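Local coordinates for serine-rich secreted cell wall anchored (LPXTG-motif ) protein (Lactobacillus reuteri ATCC 53608, PDB 5NXK) that probably acts as a surface adhesin, its beta-solenoid binding region helping the bacterium attach in the host gut, at residues Thr147-His152 with Asp158-Leu163. Sequence-based numbering, arbitrary orientation.
Sequences TEAFSH and DKTTAL
His152 and Lys159 form the antiparallel hydrogen-bonded pair of a short beta hairpin, with Ser151 and Thr160 as the adjoining non-hydrogen-bonded pair. His152 N donates to Lys159 O at 2.9 Å, and Lys159 N donates to His152 O at 2.9 Å, the straighter bond (169°). Thr161 N gives Phe150 O a weak hydrogen bond at 3.4 Å. The same Phe150 O receives a CA-H...O contact from Thr160 CA at 3.1 Å. Thr160 turns CG2 anti to its carbonyl carbon, beside its own N. There the methyl lies 3.8 Å from Ser151 CB. Ala149 CB packs against Thr160 CB at 4.0 Å. Ser151 OG lies 3.5 Å from Asp158 CB, nearer the methylene than the carboxylate. Thr161 CG2 sits at the edge of the Phe150 ring, near its plane. Two side chains have their main polar partners elsewhere in the chain: Thr160 OG1 is hydrogen-bonded to Asp185 N, and Lys159 NZ forms a salt bridge with Glu220 OE2. The pairing of the two strands thus rests on backbone bonds and small aliphatic contacts, while Thr160 and Lys159 tie the hairpin to neighbouring parts of the solenoid.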
ATOM      1  N   THR A 147     -12.468 -10.574  -6.900  1.00 32.37           N
ATOM      2  CA  THR A 147     -11.448  -9.550  -7.082  1.00 29.55           C
ATOM      3  C   THR A 147     -10.440  -9.994  -8.129  1.00 36.18           C
ATOM      4  O   THR A 147     -10.341 -11.184  -8.444  1.00 32.96           O
ATOM      5  CB  THR A 147     -10.681  -9.245  -5.770  1.00 33.32           C
ATOM      6  OG1 THR A 147      -9.964 -10.418  -5.359  1.00 35.49           O
ATOM      7  CG2 THR A 147     -11.629  -8.803  -4.643  1.00 27.73           C
ATOM      8  N   GLU A 148      -9.696  -9.038  -8.673  1.00 30.94           N
ATOM      9  CA  GLU A 148      -8.522  -9.369  -9.466  1.00 35.41           C
ATOM     10  C   GLU A 148      -7.299  -8.798  -8.763  1.00 35.37           C
ATOM     11  O   GLU A 148      -7.388  -7.816  -8.022  1.00 31.45           O
ATOM     12  CB  GLU A 148      -8.610  -8.812 -10.891  1.00 40.06           C
ATOM     13  CG  GLU A 148      -9.774  -9.317 -11.719  1.00 53.90           C
ATOM     14  CD  GLU A 148      -9.899  -8.564 -13.037  1.00 64.52           C
ATOM     15  OE1 GLU A 148      -9.192  -8.933 -14.001  1.00 70.27           O
ATOM     16  OE2 GLU A 148     -10.690  -7.597 -13.103  1.00 65.26           O
ATOM     17  N   ALA A 149      -6.145  -9.383  -9.032  1.00 33.43           N
ATOM     18  CA  ALA A 149      -4.938  -8.945  -8.358  1.00 33.39           C
ATOM     19  C   ALA A 149      -3.923  -8.570  -9.407  1.00 35.60           C
ATOM     20  O   ALA A 149      -3.812  -9.253 -10.433  1.00 32.38           O
ATOM     21  CB  ALA A 149      -4.399 -10.037  -7.453  1.00 34.81           C
ATOM     22  N   PHE A 150      -3.195  -7.482  -9.162  1.00 31.91           N
ATOM     23  CA  PHE A 150      -2.106  -7.101 -10.043  1.00 24.42           C
ATOM     24  C   PHE A 150      -0.964  -8.093  -9.931  1.00 26.01           C
ATOM     25  O   PHE A 150      -0.574  -8.484  -8.837  1.00 27.10           O
ATOM     26  CB  PHE A 150      -1.600  -5.692  -9.721  1.00 28.81           C
ATOM     27  CG  PHE A 150      -0.409  -5.292 -10.538  1.00 30.00           C
ATOM     28  CD1 PHE A 150      -0.550  -5.000 -11.882  1.00 33.66           C
ATOM     29  CD2 PHE A 150       0.859  -5.237  -9.969  1.00 27.08           C
ATOM     30  CE1 PHE A 150       0.554  -4.647 -12.649  1.00 34.66           C
ATOM     31  CE2 PHE A 150       1.965  -4.877 -10.726  1.00 31.27           C
ATOM     32  CZ  PHE A 150       1.811  -4.585 -12.072  1.00 30.40           C
ATOM     33  N   SER A 151      -0.442  -8.500 -11.080  1.00 27.00           N
ATOM     34  CA  SER A 151       0.655  -9.453 -11.159  1.00 32.43           C
ATOM     35  C   SER A 151       1.831  -8.845 -11.921  1.00 33.71           C
ATOM     36  O   SER A 151       1.634  -8.091 -12.877  1.00 31.93           O
ATOM     37  CB  SER A 151       0.192 -10.742 -11.843  1.00 34.61           C
ATOM     38  OG  SER A 151       1.270 -11.654 -11.942  1.00 42.06           O
ATOM     39  N   HIS A 152       3.048  -9.179 -11.513  1.00 25.75           N
ATOM     40  CA  HIS A 152       4.227  -8.618 -12.155  1.00 24.49           C
ATOM     41  C   HIS A 152       5.376  -9.618 -12.101  1.00 27.42           C
ATOM     42  O   HIS A 152       5.474 -10.416 -11.161  1.00 31.06           O
ATOM     43  CB  HIS A 152       4.587  -7.279 -11.498  1.00 26.31           C
ATOM     44  CG  HIS A 152       5.698  -6.544 -12.180  1.00 34.11           C
ATOM     45  ND1 HIS A 152       5.539  -5.911 -13.395  1.00 36.56           N
ATOM     46  CD2 HIS A 152       6.964  -6.275 -11.781  1.00 36.54           C
ATOM     47  CE1 HIS A 152       6.674  -5.325 -13.735  1.00 38.15           C
ATOM     48  NE2 HIS A 152       7.553  -5.527 -12.771  1.00 34.38           N
ATOM     49  N   ASP A 158       6.077 -14.884 -11.774  1.00 32.25           N
ATOM     50  CA  ASP A 158       5.130 -13.789 -11.571  1.00 32.18           C
ATOM     51  C   ASP A 158       4.601 -13.810 -10.157  1.00 34.45           C
ATOM     52  O   ASP A 158       4.294 -14.876  -9.627  1.00 36.70           O
ATOM     53  CB  ASP A 158       3.949 -13.889 -12.543  1.00 38.55           C
ATOM     54  CG  ASP A 158       4.331 -13.585 -13.981  1.00 47.77           C
ATOM     55  OD1 ASP A 158       5.457 -13.103 -14.224  1.00 49.46           O
ATOM     56  OD2 ASP A 158       3.487 -13.822 -14.871  1.00 57.30           O
ATOM     57  N   LYS A 159       4.474 -12.636  -9.547  1.00 32.43           N
ATOM     58  CA  LYS A 159       3.913 -12.552  -8.204  1.00 34.27           C
ATOM     59  C   LYS A 159       2.809 -11.516  -8.184  1.00 25.54           C
ATOM     60  O   LYS A 159       2.874 -10.526  -8.900  1.00 28.32           O
ATOM     61  CB  LYS A 159       4.989 -12.186  -7.165  1.00 35.78           C
ATOM     62  CG  LYS A 159       6.213 -13.094  -7.137  1.00 35.78           C
ATOM     63  CD  LYS A 159       5.884 -14.503  -6.651  1.00 35.39           C
ATOM     64  CE  LYS A 159       7.115 -15.404  -6.759  1.00 34.80           C
ATOM     65  NZ  LYS A 159       6.847 -16.811  -6.325  1.00 32.11           N
ATOM     66  N   THR A 160       1.800 -11.747  -7.351  1.00 24.47           N
ATOM     67  CA  THR A 160       0.723 -10.789  -7.146  1.00 24.40           C
ATOM     68  C   THR A 160       0.958 -10.089  -5.824  1.00 28.25           C
ATOM     69  O   THR A 160       1.706 -10.590  -4.981  1.00 24.57           O
ATOM     70  CB  THR A 160      -0.646 -11.461  -7.117  1.00 29.62           C
ATOM     71  OG1 THR A 160      -0.644 -12.498  -6.123  1.00 31.31           O
ATOM     72  CG2 THR A 160      -0.978 -12.058  -8.480  1.00 31.16           C
ATOM     73  N   THR A 161       0.327  -8.937  -5.634  1.00 26.86           N
ATOM     74  CA  THR A 161       0.540  -8.190  -4.410  1.00 25.89           C
ATOM     75  C   THR A 161      -0.710  -7.458  -3.952  1.00 24.51           C
ATOM     76  O   THR A 161      -1.533  -7.076  -4.769  1.00 22.85           O
ATOM     77  CB  THR A 161       1.698  -7.162  -4.583  1.00 30.74           C
ATOM     78  OG1 THR A 161       1.949  -6.505  -3.338  1.00 31.21           O
ATOM     79  CG2 THR A 161       1.348  -6.118  -5.659  1.00 25.98           C
ATOM     80  N   ALA A 162      -0.833  -7.258  -2.640  1.00 25.81           N
ATOM     81  CA  ALA A 162      -1.950  -6.497  -2.066  1.00 23.07           C
ATOM     82  C   ALA A 162      -1.771  -4.992  -2.224  1.00 26.37           C
ATOM     83  O   ALA A 162      -2.744  -4.258  -2.347  1.00 29.11           O
ATOM     84  CB  ALA A 162      -2.114  -6.838  -0.604  1.00 22.41           C
ATOM     85  N   LEU A 163      -0.521  -4.536  -2.190  1.00 23.41           N
ATOM     86  CA  LEU A 163      -0.222  -3.105  -2.271  1.00 26.81           C
ATOM     87  C   LEU A 163       0.963  -2.898  -3.208  1.00 29.91           C
ATOM     88  O   LEU A 163       2.051  -3.430  -2.968  1.00 30.81           O
ATOM     89  CB  LEU A 163       0.094  -2.529  -0.884  1.00 28.44           C
ATOM     90  CG  LEU A 163      -1.014  -2.517   0.171  1.00 28.26           C
ATOM     91  CD1 LEU A 163      -0.459  -2.124   1.539  1.00 24.72           C
ATOM     92  CD2 LEU A 163      -2.160  -1.572  -0.215  1.00 30.15           C
TER